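KLLA0C04147p (Kluyveromyces lactis, PDB 5H2A) probably binds and transfers sterols as a full-length protein, this chain being the ankyrin-repeat domain of the OSBP-related protein Osh1. Local coordinates at residues A[167-170]-A[171-175]; A[159-162]-A[163-167]; A[42-45]-A[46-49]; A[31-34]-A[35-39]; A[138-141]-A[142-145]. One frame throughout, in Å; residues are numbered along the deposited sequence.

Overall arrangement
Along the chain the order is interaction 4, interaction 3, interaction 5, interaction 2 and interaction 1, and they form two close pairs with one site apart. Interaction 4 lies at the end of helix 28-38, and interaction 3 spans the loop that follows and the start of helix 45-51; their centres are about 13 Å apart and their side chains touch. Interaction 2 ends helix 139-165 and interaction 1 begins helix 169-176; they share Arg167, and their centres lie about 8 Å apart. Interaction 5 starts helix 139-165, about 32 Å from interaction 2 between centres, so this one long helix links two parts of the all-helical ankyrin-repeat domain. Centres of interactions 2 and 4 are about 46 Å apart, consistent with an elongated domain.

Interaction 1. Residues A[167-170]-A[171-175]; sequences RDID and HLNSI
Ser174 N donates to Asp170 O at 2.8 Å, the shortest direct bond between the two segments and one of the first-turn bonds of helix 169-176. Asn173 N to Ile169 O, and Leu172 N to Asp168 O at 2.9 Å, continue the same i to i+4 pattern. Asp168 is the N-cap: its carboxylate reaches forward, and His171 N donates to OD1 at 3.1 Å, approaching from above the carboxylate plane, 67° out of it. The torsion that sets this up places CG anti to the backbone N (chi1 -171°), so that the carboxylate lies across the His171 side chain, with Asp168 CG 3.4 Å from His171 CB. A water joins the outer ends of the two groups. It donates to Asp168 OD2 at 2.7 Å and is hydrogen-bonded to His171 ND1 at 2.8 Å, while His171 NE2 bonds to Glu159. The imidazole therefore has a partner at each nitrogen, and the nearby carboxylates would tend to raise its affinity for a proton. Were Asp168 replaced by an alanine, His171 N would probably be left without its capping acceptor and the water without an anchor. Beyond the cap, Ile169 CG2 runs alongside the Asn173 amide, 3.6 Å from ND2, and Asn173 OD1 accepts from Trp213. The turn is placed between two helices: Leu172 packs on Phe160 and Ala163 of helix 139-165, while Ile169 and Leu172 meet Trp213 of helix 208-215.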
loop_
_atom_site.group_PDB
_atom_site.type_symbol
_atom_site.label_atom_id
_atom_site.label_comp_id
_atom_site.label_asym_id
_atom_site.label_seq_id
_atom_site.Cartn_x
_atom_site.Cartn_y
_atom_site.Cartn_z
ATOM N N ARG A 167 -21.529 -0.912 7.586
ATOM C CA ARG A 167 -20.969 -0.794 8.934
ATOM C C ARG A 167 -19.971 -1.915 9.227
ATOM O O ARG A 167 -19.936 -2.479 10.323
ATOM C CB ARG A 167 -22.076 -0.764 9.994
ATOM C CG ARG A 167 -23.105 0.339 9.795
ATOM C CD ARG A 167 -24.157 0.301 10.909
ATOM N NE ARG A 167 -23.588 0.812 12.152
ATOM C CZ ARG A 167 -23.387 0.095 13.247
ATOM N NH1 ARG A 167 -23.745 -1.182 13.277
ATOM N NH2 ARG A 167 -22.862 0.669 14.323
ATOM N N ASP A 168 -19.126 -2.225 8.243
ATOM C CA ASP A 168 -18.314 -3.441 8.265
ATOM C C ASP A 168 -16.880 -3.070 8.650
ATOM O O ASP A 168 -16.037 -2.781 7.800
ATOM C CB ASP A 168 -18.406 -4.133 6.908
ATOM C CG ASP A 168 -17.771 -5.512 6.902
ATOM O OD1 ASP A 168 -16.966 -5.796 7.807
ATOM O OD2 ASP A 168 -18.073 -6.293 5.972
ATOM N N ILE A 169 -16.606 -3.109 9.956
ATOM C CA ILE A 169 -15.310 -2.694 10.494
ATOM C C ILE A 169 -14.180 -3.581 9.972
ATOM O O ILE A 169 -13.070 -3.101 9.714
ATOM C CB ILE A 169 -15.349 -2.702 12.032
ATOM C CG1 ILE A 169 -16.341 -1.657 12.542
ATOM C CG2 ILE A 169 -13.966 -2.451 12.607
ATOM C CD1 ILE A 169 -15.893 -0.246 12.288
ATOM N N ASP A 170 -14.421 -4.892 9.867
ATOM C CA ASP A 170 -13.391 -5.779 9.330
ATOM C C ASP A 170 -13.041 -5.414 7.892
ATOM O O ASP A 170 -11.864 -5.385 7.521
ATOM C CB ASP A 170 -13.849 -7.233 9.392
ATOM C CG ASP A 170 -13.929 -7.755 10.806
ATOM O OD1 ASP A 170 -13.249 -7.194 11.692
ATOM O OD2 ASP A 170 -14.656 -8.741 11.024
ATOM N N HIS A 171 -14.055 -5.159 7.067
ATOM C CA HIS A 171 -13.823 -4.789 5.678
ATOM C C HIS A 171 -13.068 -3.468 5.589
ATOM O O HIS A 171 -12.092 -3.349 4.839
ATOM C CB HIS A 171 -15.162 -4.700 4.943
ATOM C CG HIS A 171 -15.035 -4.539 3.461
ATOM N ND1 HIS A 171 -16.122 -4.303 2.647
ATOM C CD2 HIS A 171 -13.957 -4.593 2.642
ATOM C CE1 HIS A 171 -15.719 -4.209 1.392
ATOM N NE2 HIS A 171 -14.410 -4.388 1.363
ATOM N N LEU A 172 -13.515 -2.462 6.353
ATOM C CA LEU A 172 -12.803 -1.185 6.417
ATOM C C LEU A 172 -11.351 -1.382 6.822
ATOM O O LEU A 172 -10.443 -0.783 6.227
ATOM C CB LEU A 172 -13.505 -0.245 7.403
ATOM C CG LEU A 172 -14.847 0.364 6.977
ATOM C CD1 LEU A 172 -15.498 0.993 8.204
ATOM C CD2 LEU A 172 -14.633 1.423 5.890
ATOM N N ASN A 173 -11.109 -2.227 7.829
ATOM C CA ASN A 173 -9.736 -2.490 8.256
ATOM C C ASN A 173 -8.939 -3.175 7.158
ATOM O O ASN A 173 -7.756 -2.873 6.961
ATOM C CB ASN A 173 -9.742 -3.334 9.530
ATOM C CG ASN A 173 -9.962 -2.503 10.773
ATOM O OD1 ASN A 173 -9.634 -1.321 10.804
ATOM N ND2 ASN A 173 -10.498 -3.122 11.811
ATOM N N SER A 174 -9.568 -4.111 6.447
ATOM C CA SER A 174 -8.892 -4.796 5.350
ATOM C C SER A 174 -8.516 -3.818 4.244
ATOM O O SER A 174 -7.393 -3.862 3.713
ATOM C CB SER A 174 -9.792 -5.911 4.808
ATOM O OG SER A 174 -9.155 -6.593 3.746
ATOM N N ILE A 175 -9.426 -2.904 3.904
ATOM C CA ILE A 175 -9.126 -1.907 2.873
ATOM C C ILE A 175 -7.912 -1.079 3.268
ATOM O O ILE A 175 -6.992 -0.866 2.467
ATOM C CB ILE A 175 -10.358 -1.020 2.610
ATOM C CG1 ILE A 175 -11.462 -1.849 1.945
ATOM C CG2 ILE A 175 -9.991 0.146 1.737
ATOM C CD1 ILE A 175 -12.813 -1.115 1.837
HETATM O O HOH W 1 -18.664 -5.079 3.612
#

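Interaction 2. Residues A[159-162]-A[163-167]; sequences EFRQ and AFNNR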
loop_
_atom_site.group_PDB
_atom_site.type_symbol
_atom_site.label_atom_id
_atom_site.label_comp_id
_atom_site.label_asym_id
_atom_site.label_seq_id
_atom_site.Cartn_x
_atom_site.Cartn_y
_atom_site.Cartn_z
ATOM N N GLU A 159 -15.651 0.538 -3.112
ATOM C CA GLU A 159 -15.582 -0.492 -2.077
ATOM C C GLU A 159 -15.562 0.127 -0.675
ATOM O O GLU A 159 -16.227 -0.375 0.242
ATOM C CB GLU A 159 -14.351 -1.373 -2.310
ATOM C CG GLU A 159 -14.217 -2.499 -1.297
ATOM C CD GLU A 159 -13.083 -3.473 -1.623
ATOM O OE1 GLU A 159 -12.809 -4.371 -0.799
ATOM O OE2 GLU A 159 -12.476 -3.348 -2.705
ATOM N N PHE A 160 -14.808 1.226 -0.499
ATOM C CA PHE A 160 -14.771 1.947 0.777
ATOM C C PHE A 160 -16.174 2.402 1.177
ATOM O O PHE A 160 -16.628 2.165 2.304
ATOM C CB PHE A 160 -13.818 3.145 0.631
ATOM C CG PHE A 160 -13.226 3.677 1.937
ATOM C CD1 PHE A 160 -12.876 2.839 2.976
ATOM C CD2 PHE A 160 -12.928 5.035 2.055
ATOM C CE1 PHE A 160 -12.286 3.356 4.137
ATOM C CE2 PHE A 160 -12.340 5.553 3.204
ATOM C CZ PHE A 160 -12.019 4.715 4.243
ATOM N N ARG A 161 -16.885 3.040 0.244
ATOM C CA ARG A 161 -18.250 3.498 0.510
ATOM C C ARG A 161 -19.168 2.333 0.877
ATOM O O ARG A 161 -20.004 2.446 1.786
ATOM C CB ARG A 161 -18.761 4.256 -0.720
ATOM C CG ARG A 161 -20.167 4.846 -0.618
ATOM C CD ARG A 161 -20.235 5.934 0.457
ATOM N NE ARG A 161 -20.844 5.430 1.689
ATOM C CZ ARG A 161 -21.169 6.213 2.709
ATOM N NH1 ARG A 161 -20.912 7.518 2.632
ATOM N NH2 ARG A 161 -21.743 5.696 3.789
ATOM N N GLN A 162 -19.007 1.194 0.197
ATOM C CA GLN A 162 -19.802 0.008 0.504
ATOM C C GLN A 162 -19.527 -0.508 1.916
ATOM O O GLN A 162 -20.451 -0.925 2.632
ATOM C CB GLN A 162 -19.512 -1.083 -0.533
ATOM C CG GLN A 162 -20.498 -2.247 -0.478
ATOM C CD GLN A 162 -21.940 -1.793 -0.681
ATOM O OE1 GLN A 162 -22.238 -1.028 -1.602
ATOM N NE2 GLN A 162 -22.838 -2.254 0.187
ATOM N N ALA A 163 -18.262 -0.527 2.326
ATOM C CA ALA A 163 -17.943 -0.967 3.677
ATOM C C ALA A 163 -18.577 -0.056 4.720
ATOM O O ALA A 163 -19.045 -0.540 5.757
ATOM C CB ALA A 163 -16.422 -1.032 3.882
ATOM N N PHE A 164 -18.598 1.265 4.476
ATOM C CA PHE A 164 -19.321 2.156 5.385
ATOM C C PHE A 164 -20.819 1.851 5.369
ATOM O O PHE A 164 -21.461 1.817 6.427
ATOM C CB PHE A 164 -19.090 3.629 5.016
ATOM C CG PHE A 164 -17.754 4.177 5.482
ATOM C CD1 PHE A 164 -17.486 4.314 6.830
ATOM C CD2 PHE A 164 -16.788 4.556 4.563
ATOM C CE1 PHE A 164 -16.268 4.819 7.269
ATOM C CE2 PHE A 164 -15.562 5.065 4.986
ATOM C CZ PHE A 164 -15.301 5.195 6.338
ATOM N N ASN A 165 -21.397 1.662 4.174
ATOM C CA ASN A 165 -22.829 1.343 4.089
ATOM C C ASN A 165 -23.165 0.083 4.872
ATOM O O ASN A 165 -24.249 -0.010 5.459
ATOM C CB ASN A 165 -23.273 1.177 2.629
ATOM C CG ASN A 165 -23.270 2.480 1.857
ATOM O OD1 ASN A 165 -23.220 3.555 2.433
ATOM N ND2 ASN A 165 -23.361 2.380 0.544
ATOM N N ASN A 166 -22.249 -0.882 4.916
ATOM C CA ASN A 166 -22.441 -2.133 5.649
ATOM C C ASN A 166 -22.024 -2.061 7.112
ATOM O O ASN A 166 -22.125 -3.077 7.814
ATOM C CB ASN A 166 -21.656 -3.263 4.969
ATOM C CG ASN A 166 -22.134 -3.533 3.561
ATOM O OD1 ASN A 166 -23.236 -3.126 3.189
ATOM N ND2 ASN A 166 -21.310 -4.235 2.768
ATOM N N ARG A 167 -21.529 -0.912 7.586
ATOM C CA ARG A 167 -20.969 -0.794 8.934
ATOM C C ARG A 167 -19.971 -1.915 9.227
ATOM O O ARG A 167 -19.936 -2.479 10.323
ATOM C CB ARG A 167 -22.076 -0.764 9.994
ATOM C CG ARG A 167 -23.105 0.339 9.795
ATOM C CD ARG A 167 -24.157 0.301 10.909
ATOM N NE ARG A 167 -23.588 0.812 12.152
ATOM C CZ ARG A 167 -23.387 0.095 13.247
ATOM N NH1 ARG A 167 -23.745 -1.182 13.277
ATOM N NH2 ARG A 167 -22.862 0.669 14.323
#
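Ala163 N opens the turn with a bond to Glu159 O at 2.9 Å, its methyl group lying against the carbonyls of Glu159 and Phe160. Phe164 follows with a T-shaped (edge-to-face) stack on Phe160: centroids are 4.8 Å apart, planes meet at 62°, and Phe164 CE2 stands 3.6 Å above the centre of the Phe160 ring. Its chi1 of -78° sends the Phe164 side chain out alongside that of Phe160, which brings its ring edge to the Phe160 face. Phe164 also packs on Leu210 and Ile214 of helix 208-215. Asn165 turns its OD1 toward the bent Arg161 chain and takes weak bonds from NE and from NH2, the latter at 2.9 Å. Asn166 N binds Gln162 O, and its OD1 accepts a weak bond from Gln162 NE2 at 3.2 Å. Arg167 closes the helix with positive phi (49°) in a Schellman motif, its N donating to Phe164 O at 3.0 Å. The contact thus separates by chemistry: aromatic rings fill the inner face, while amides line the outer one and the guanidinium, whose NH1 makes a salt bridge to Glu201, is only loosely held by Asn165.

Interaction 3. Residues A[42-45]-A[46-49]; sequences FDEP and TVRS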
loop_
_atom_site.group_PDB
_atom_site.type_symbol
_atom_site.label_atom_id
_atom_site.label_comp_id
_atom_site.label_asym_id
_atom_site.label_seq_id
_atom_site.Cartn_x
_atom_site.Cartn_y
_atom_site.Cartn_z
ATOM N N PHE A 42 19.805 -20.463 2.579
ATOM C CA PHE A 42 18.819 -19.558 2.014
ATOM C C PHE A 42 18.495 -18.379 2.927
ATOM O O PHE A 42 17.987 -17.361 2.447
ATOM C CB PHE A 42 17.544 -20.319 1.686
ATOM C CG PHE A 42 16.610 -19.544 0.812
ATOM C CD1 PHE A 42 16.907 -19.356 -0.539
ATOM C CD2 PHE A 42 15.446 -18.997 1.328
ATOM C CE1 PHE A 42 16.062 -18.630 -1.352
ATOM C CE2 PHE A 42 14.588 -18.280 0.512
ATOM C CZ PHE A 42 14.910 -18.088 -0.835
ATOM N N ASP A 43 18.752 -18.493 4.227
ATOM C CA ASP A 43 18.493 -17.399 5.151
ATOM C C ASP A 43 19.753 -16.608 5.473
ATOM O O ASP A 43 19.700 -15.673 6.284
ATOM C CB ASP A 43 17.820 -17.927 6.435
ATOM C CG ASP A 43 18.705 -18.863 7.247
ATOM O OD1 ASP A 43 19.765 -19.310 6.763
ATOM O OD2 ASP A 43 18.315 -19.175 8.397
ATOM N N GLU A 44 20.870 -16.929 4.826
ATOM C CA GLU A 44 22.091 -16.160 5.013
ATOM C C GLU A 44 21.869 -14.734 4.493
ATOM O O GLU A 44 21.308 -14.553 3.397
ATOM C CB GLU A 44 23.249 -16.863 4.290
ATOM C CG GLU A 44 24.641 -16.589 4.841
ATOM C CD GLU A 44 25.256 -15.312 4.286
ATOM O OE1 GLU A 44 24.747 -14.800 3.257
ATOM O OE2 GLU A 44 26.250 -14.826 4.875
ATOM N N PRO A 45 22.234 -13.703 5.257
ATOM C CA PRO A 45 21.780 -12.342 4.895
ATOM C C PRO A 45 22.289 -11.846 3.548
ATOM O O PRO A 45 21.559 -11.127 2.850
ATOM C CB PRO A 45 22.294 -11.473 6.056
ATOM C CG PRO A 45 23.331 -12.282 6.740
ATOM C CD PRO A 45 22.963 -13.728 6.536
ATOM N N THR A 46 23.509 -12.208 3.152
ATOM C CA THR A 46 23.973 -11.822 1.819
ATOM C C THR A 46 23.162 -12.532 0.744
ATOM O O THR A 46 22.735 -11.903 -0.231
ATOM C CB THR A 46 25.470 -12.106 1.658
ATOM O OG1 THR A 46 26.211 -11.202 2.488
ATOM C CG2 THR A 46 25.917 -11.905 0.204
ATOM N N VAL A 47 22.883 -13.824 0.940
ATOM C CA VAL A 47 22.000 -14.548 0.026
ATOM C C VAL A 47 20.644 -13.851 -0.072
ATOM O O VAL A 47 20.148 -13.587 -1.176
ATOM C CB VAL A 47 21.842 -16.016 0.467
ATOM C CG1 VAL A 47 20.800 -16.736 -0.404
ATOM C CG2 VAL A 47 23.188 -16.746 0.401
ATOM N N ARG A 48 20.012 -13.561 1.079
ATOM C CA ARG A 48 18.705 -12.903 1.060
ATOM C C ARG A 48 18.757 -11.589 0.294
ATOM O O ARG A 48 17.796 -11.230 -0.399
ATOM C CB ARG A 48 18.193 -12.613 2.485
ATOM C CG ARG A 48 18.063 -13.793 3.411
ATOM C CD ARG A 48 16.937 -13.600 4.468
ATOM N NE ARG A 48 17.028 -12.360 5.250
ATOM C CZ ARG A 48 17.797 -12.192 6.327
ATOM N NH1 ARG A 48 18.585 -13.171 6.759
ATOM N NH2 ARG A 48 17.782 -11.030 6.970
ATOM N N SER A 49 19.850 -10.839 0.439
ATOM C CA SER A 49 19.909 -9.501 -0.150
ATOM C C SER A 49 19.934 -9.558 -1.669
ATOM O O SER A 49 19.494 -8.608 -2.325
ATOM C CB SER A 49 21.135 -8.736 0.363
ATOM O OG SER A 49 22.333 -9.271 -0.182
HETATM O O HOH W 2 27.058 -12.563 4.458
#
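The backbone passes from an extended Glu44 (psi 132°) into helical Pro45, and the CA atoms of Glu44 and Val47 come within 5.2 Å as the first turn of helix 45-51 winds up. Glu44 is the N-cap. Its chain bends at chi2 (-85°), which folds the carboxylate back beside Thr46. One oxygen, OE1, then serves two amides: Val47 N donates at 3.1 Å, nearly in line with the C-O bond, and Thr46 N adds a weak bond at 2.9 Å. The side chains of Glu44 and Thr46 run side by side, pointing the same way, with Glu44 OE1 3.2 Å from Thr46 CB. Holding a carboxylate at a helix start, where amide N-H groups converge, would probably stabilise its negative charge. Glu44 O accepts from Arg48 N at 2.8 Å, and Ser49 N reaches Pro45 O. Arg48 turns back over the loop: its NH1 donates to Asp43 O at 2.8 Å with that oxygen close to the guanidinium plane, and Pro45 CA lies over one face of the group, 3.8 Å from NH1. This ties the loop carbonyl to the first turn. Ser49 OG bonds to Thr46 O at 2.7 Å, satisfying the hydroxyl along the helix. On the side of helix 12-25, buried Val47 packs on Leu15 and on Val10, and Thr46 touches Lys12, while the Phe42 ring makes an edge-to-face pair with Phe51 at the far end of helix 45-51.

Interaction 4. Residues A[31-34]-A[35-39]; sequences LCHL and IANEF
Leu34 and Glu38 meet in the last turn of helix 28-38, an amphipathic helix of the ankyrin-repeat domain whose inner side faces helix 12-25. The backbone bonds come first. Ile35 N to Leu31 O and Ala36 N to Cys32 O, both 3.0 Å, are regular i to i+4 bonds. At the end of the helix Leu34 O is shared: Glu38 N donates at 2.8 Å, and Asn37 N adds a weak bond at 3.2 Å, while Asn37 N also binds His33 O. Such sharing accompanies the departure from helical geometry completed at Phe39. Polar and charged groups form the second set. On the exposed side the end of the Asn37 side chain lies over one face of the His33 imidazole, whereas the Glu38 carboxylate reaches across to Lys18 of helix 12-25 in a salt bridge. Apolar contacts make up the third group. Leu34 CD1 rests 3.7 Å from the CG of Glu38, so a leucine branch shields the aliphatic part of the acidic side chain. Leu31 and Ile35 bring their CD1 atoms to 4.3 Å and both pack on Trp74 of helix 64-74, while Phe39 packs on Val47, Val50 and Phe51 of helix 45-51. In Ile35, chi1 -60° and chi2 -49° together carry CD1 over the Phe39 ring, 3.6 Å above its plane and offset toward the rim.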
loop_
_atom_site.group_PDB
_atom_site.type_symbol
_atom_site.label_atom_id
_atom_site.label_comp_id
_atom_site.label_asym_id
_atom_site.label_seq_id
_atom_site.Cartn_x
_atom_site.Cartn_y
_atom_site.Cartn_z
ATOM N N LEU A 31 15.660 -21.264 -13.337
ATOM C CA LEU A 31 15.879 -20.302 -12.259
ATOM C C LEU A 31 15.632 -20.951 -10.897
ATOM O O LEU A 31 16.427 -20.789 -9.959
ATOM C CB LEU A 31 14.962 -19.089 -12.460
ATOM C CG LEU A 31 14.963 -18.052 -11.331
ATOM C CD1 LEU A 31 16.375 -17.436 -11.162
ATOM C CD2 LEU A 31 13.916 -16.979 -11.592
ATOM N N CYS A 32 14.530 -21.704 -10.770
ATOM C CA CYS A 32 14.277 -22.420 -9.512
ATOM C C CYS A 32 15.450 -23.324 -9.144
ATOM O O CYS A 32 15.898 -23.351 -7.990
ATOM C CB CYS A 32 12.987 -23.250 -9.613
ATOM S SG CYS A 32 11.471 -22.287 -9.661
ATOM N N HIS A 33 15.947 -24.087 -10.116
ATOM C CA HIS A 33 17.069 -24.991 -9.874
ATOM C C HIS A 33 18.310 -24.234 -9.400
ATOM O O HIS A 33 19.035 -24.706 -8.511
ATOM C CB HIS A 33 17.369 -25.763 -11.155
ATOM C CG HIS A 33 18.412 -26.827 -11.003
ATOM N ND1 HIS A 33 19.712 -26.660 -11.427
ATOM C CD2 HIS A 33 18.335 -28.086 -10.513
ATOM C CE1 HIS A 33 20.399 -27.763 -11.187
ATOM N NE2 HIS A 33 19.587 -28.644 -10.633
ATOM N N LEU A 34 18.576 -23.063 -9.989
ATOM C CA LEU A 34 19.699 -22.235 -9.552
ATOM C C LEU A 34 19.540 -21.823 -8.094
ATOM O O LEU A 34 20.496 -21.879 -7.303
ATOM C CB LEU A 34 19.806 -20.978 -10.422
ATOM C CG LEU A 34 20.919 -19.986 -10.032
ATOM C CD1 LEU A 34 22.292 -20.534 -10.441
ATOM C CD2 LEU A 34 20.685 -18.599 -10.619
ATOM N N ILE A 35 18.339 -21.380 -7.727
ATOM C CA ILE A 35 18.081 -20.990 -6.334
ATOM C C ILE A 35 18.369 -22.156 -5.390
ATOM O O ILE A 35 19.019 -22.001 -4.347
ATOM C CB ILE A 35 16.627 -20.504 -6.181
ATOM C CG1 ILE A 35 16.329 -19.295 -7.073
ATOM C CG2 ILE A 35 16.258 -20.254 -4.709
ATOM C CD1 ILE A 35 17.332 -18.170 -6.986
ATOM N N ALA A 36 17.874 -23.343 -5.733
ATOM C CA ALA A 36 18.046 -24.492 -4.840
ATOM C C ALA A 36 19.517 -24.845 -4.667
ATOM O O ALA A 36 19.951 -25.242 -3.574
ATOM C CB ALA A 36 17.271 -25.696 -5.380
ATOM N N ASN A 37 20.309 -24.674 -5.718
ATOM C CA ASN A 37 21.687 -25.131 -5.698
ATOM C C ASN A 37 22.693 -24.056 -5.285
ATOM O O ASN A 37 23.744 -24.390 -4.728
ATOM C CB ASN A 37 22.046 -25.698 -7.070
ATOM C CG ASN A 37 21.431 -27.069 -7.292
ATOM O OD1 ASN A 37 20.365 -27.205 -7.901
ATOM N ND2 ASN A 37 22.065 -28.086 -6.728
ATOM N N GLU A 38 22.411 -22.774 -5.526
ATOM C CA GLU A 38 23.402 -21.734 -5.280
ATOM C C GLU A 38 22.990 -20.696 -4.243
ATOM O O GLU A 38 23.866 -19.972 -3.748
ATOM C CB GLU A 38 23.741 -20.987 -6.584
ATOM C CG GLU A 38 24.316 -21.855 -7.695
ATOM C CD GLU A 38 25.758 -22.270 -7.444
ATOM O OE1 GLU A 38 26.193 -23.265 -8.044
ATOM O OE2 GLU A 38 26.459 -21.619 -6.643
ATOM N N PHE A 39 21.701 -20.547 -3.950
ATOM C CA PHE A 39 21.252 -19.538 -2.987
ATOM C C PHE A 39 21.089 -20.181 -1.613
ATOM O O PHE A 39 20.000 -20.296 -1.063
ATOM C CB PHE A 39 19.967 -18.863 -3.478
ATOM C CG PHE A 39 20.226 -17.773 -4.479
ATOM C CD1 PHE A 39 20.747 -18.088 -5.730
ATOM C CD2 PHE A 39 20.003 -16.439 -4.159
ATOM C CE1 PHE A 39 21.029 -17.083 -6.652
ATOM C CE2 PHE A 39 20.265 -15.437 -5.072
ATOM C CZ PHE A 39 20.791 -15.759 -6.331
#

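Interaction 5. Residues A[138-141]-A[142-145]; sequences NLNI and AQMM
An asparagine N-cap starts the long helix 139-165, with Asn138 O accepting from Ala142 N at 3.1 Å across the first turn. The cap itself is the bond from Ile141 N to Asn138 OD1, 2.9 Å long with an N-H...O angle of 147°; the donor lies in the amide carbonyl plane, on a lone pair. Gln143 N to Leu139 O at 2.8 Å and Met145 N to Ile141 O at 3.0 Å carry the helix onward. Among the side chains, Leu139 and Gln143 pass each other at a slant. CG and the amide carbon CD of Gln143 do the touching, CD 3.7 Å from Leu139 CG and CG 3.8 Å from Leu139 CD1, with Gln143 CG set beside its backbone N (chi1 -69°) and hence over the preceding turn. A serine in place of Gln143 would remove that flank, and the Leu139 branch would probably be freer to turn. Ile141 CG2 approaches Met145 SD at 4.3 Å, a looser apolar contact on the other, buried side. From that side Met145 packs on Leu99 and Ala103 of helix 98-104, Met144 and Met145 both reach Val111 of helix 108-115, and Ile141 meets Ser106 between those two helices.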
loop_
_atom_site.group_PDB
_atom_site.type_symbol
_atom_site.label_atom_id
_atom_site.label_comp_id
_atom_site.label_asym_id
_atom_site.label_seq_id
_atom_site.Cartn_x
_atom_site.Cartn_y
_atom_site.Cartn_z
ATOM N N ASN A 138 8.298 7.383 -21.868
ATOM C CA ASN A 138 7.355 7.199 -22.966
ATOM C C ASN A 138 5.985 7.658 -22.470
ATOM O O ASN A 138 5.503 7.173 -21.442
ATOM C CB ASN A 138 7.342 5.727 -23.395
ATOM C CG ASN A 138 6.334 5.412 -24.507
ATOM O OD1 ASN A 138 5.139 5.202 -24.257
ATOM N ND2 ASN A 138 6.831 5.324 -25.741
ATOM N N LEU A 139 5.374 8.605 -23.181
ATOM C CA LEU A 139 4.097 9.154 -22.722
ATOM C C LEU A 139 2.999 8.094 -22.726
ATOM O O LEU A 139 2.161 8.060 -21.819
ATOM C CB LEU A 139 3.687 10.348 -23.586
ATOM C CG LEU A 139 2.316 10.983 -23.267
ATOM C CD1 LEU A 139 2.211 11.441 -21.815
ATOM C CD2 LEU A 139 2.012 12.144 -24.232
ATOM N N ASN A 140 2.956 7.239 -23.755
ATOM C CA ASN A 140 1.881 6.252 -23.807
ATOM C C ASN A 140 1.928 5.341 -22.590
ATOM O O ASN A 140 0.883 4.950 -22.051
ATOM C CB ASN A 140 1.957 5.428 -25.099
ATOM C CG ASN A 140 1.379 6.170 -26.307
ATOM O OD1 ASN A 140 0.493 7.016 -26.167
ATOM N ND2 ASN A 140 1.876 5.847 -27.496
ATOM N N ILE A 141 3.132 5.003 -22.127
ATOM C CA ILE A 141 3.219 4.177 -20.925
ATOM C C ILE A 141 2.744 4.960 -19.707
ATOM O O ILE A 141 1.989 4.439 -18.877
ATOM C CB ILE A 141 4.650 3.630 -20.762
ATOM C CG1 ILE A 141 4.868 2.564 -21.842
ATOM C CG2 ILE A 141 4.852 3.013 -19.359
ATOM C CD1 ILE A 141 6.195 1.909 -21.819
ATOM N N ALA A 142 3.135 6.235 -19.599
ATOM C CA ALA A 142 2.673 7.055 -18.479
ATOM C C ALA A 142 1.153 7.190 -18.477
ATOM O O ALA A 142 0.528 7.151 -17.413
ATOM C CB ALA A 142 3.322 8.444 -18.525
ATOM N N GLN A 143 0.545 7.354 -19.657
ATOM C CA GLN A 143 -0.907 7.508 -19.718
ATOM C C GLN A 143 -1.603 6.225 -19.304
ATOM O O GLN A 143 -2.634 6.268 -18.629
ATOM C CB GLN A 143 -1.348 7.906 -21.126
ATOM C CG GLN A 143 -0.934 9.300 -21.526
ATOM C CD GLN A 143 -1.108 9.531 -23.016
ATOM O OE1 GLN A 143 -0.964 8.606 -23.830
ATOM N NE2 GLN A 143 -1.441 10.756 -23.380
ATOM N N MET A 144 -1.067 5.079 -19.732
ATOM C CA MET A 144 -1.595 3.792 -19.297
ATOM C C MET A 144 -1.560 3.657 -17.776
ATOM O O MET A 144 -2.539 3.221 -17.163
ATOM C CB MET A 144 -0.802 2.663 -19.967
ATOM C CG MET A 144 -1.057 1.288 -19.386
ATOM S SD MET A 144 -0.314 -0.006 -20.419
ATOM C CE MET A 144 1.442 0.128 -20.003
ATOM N N MET A 145 -0.448 4.047 -17.149
ATOM C CA MET A 145 -0.354 4.009 -15.692
ATOM C C MET A 145 -1.326 4.977 -15.043
ATOM O O MET A 145 -1.919 4.668 -13.998
ATOM C CB MET A 145 1.078 4.338 -15.251
ATOM C CG MET A 145 2.100 3.285 -15.719
ATOM S SD MET A 145 3.805 3.633 -15.191
ATOM C CE MET A 145 3.709 3.278 -13.444
#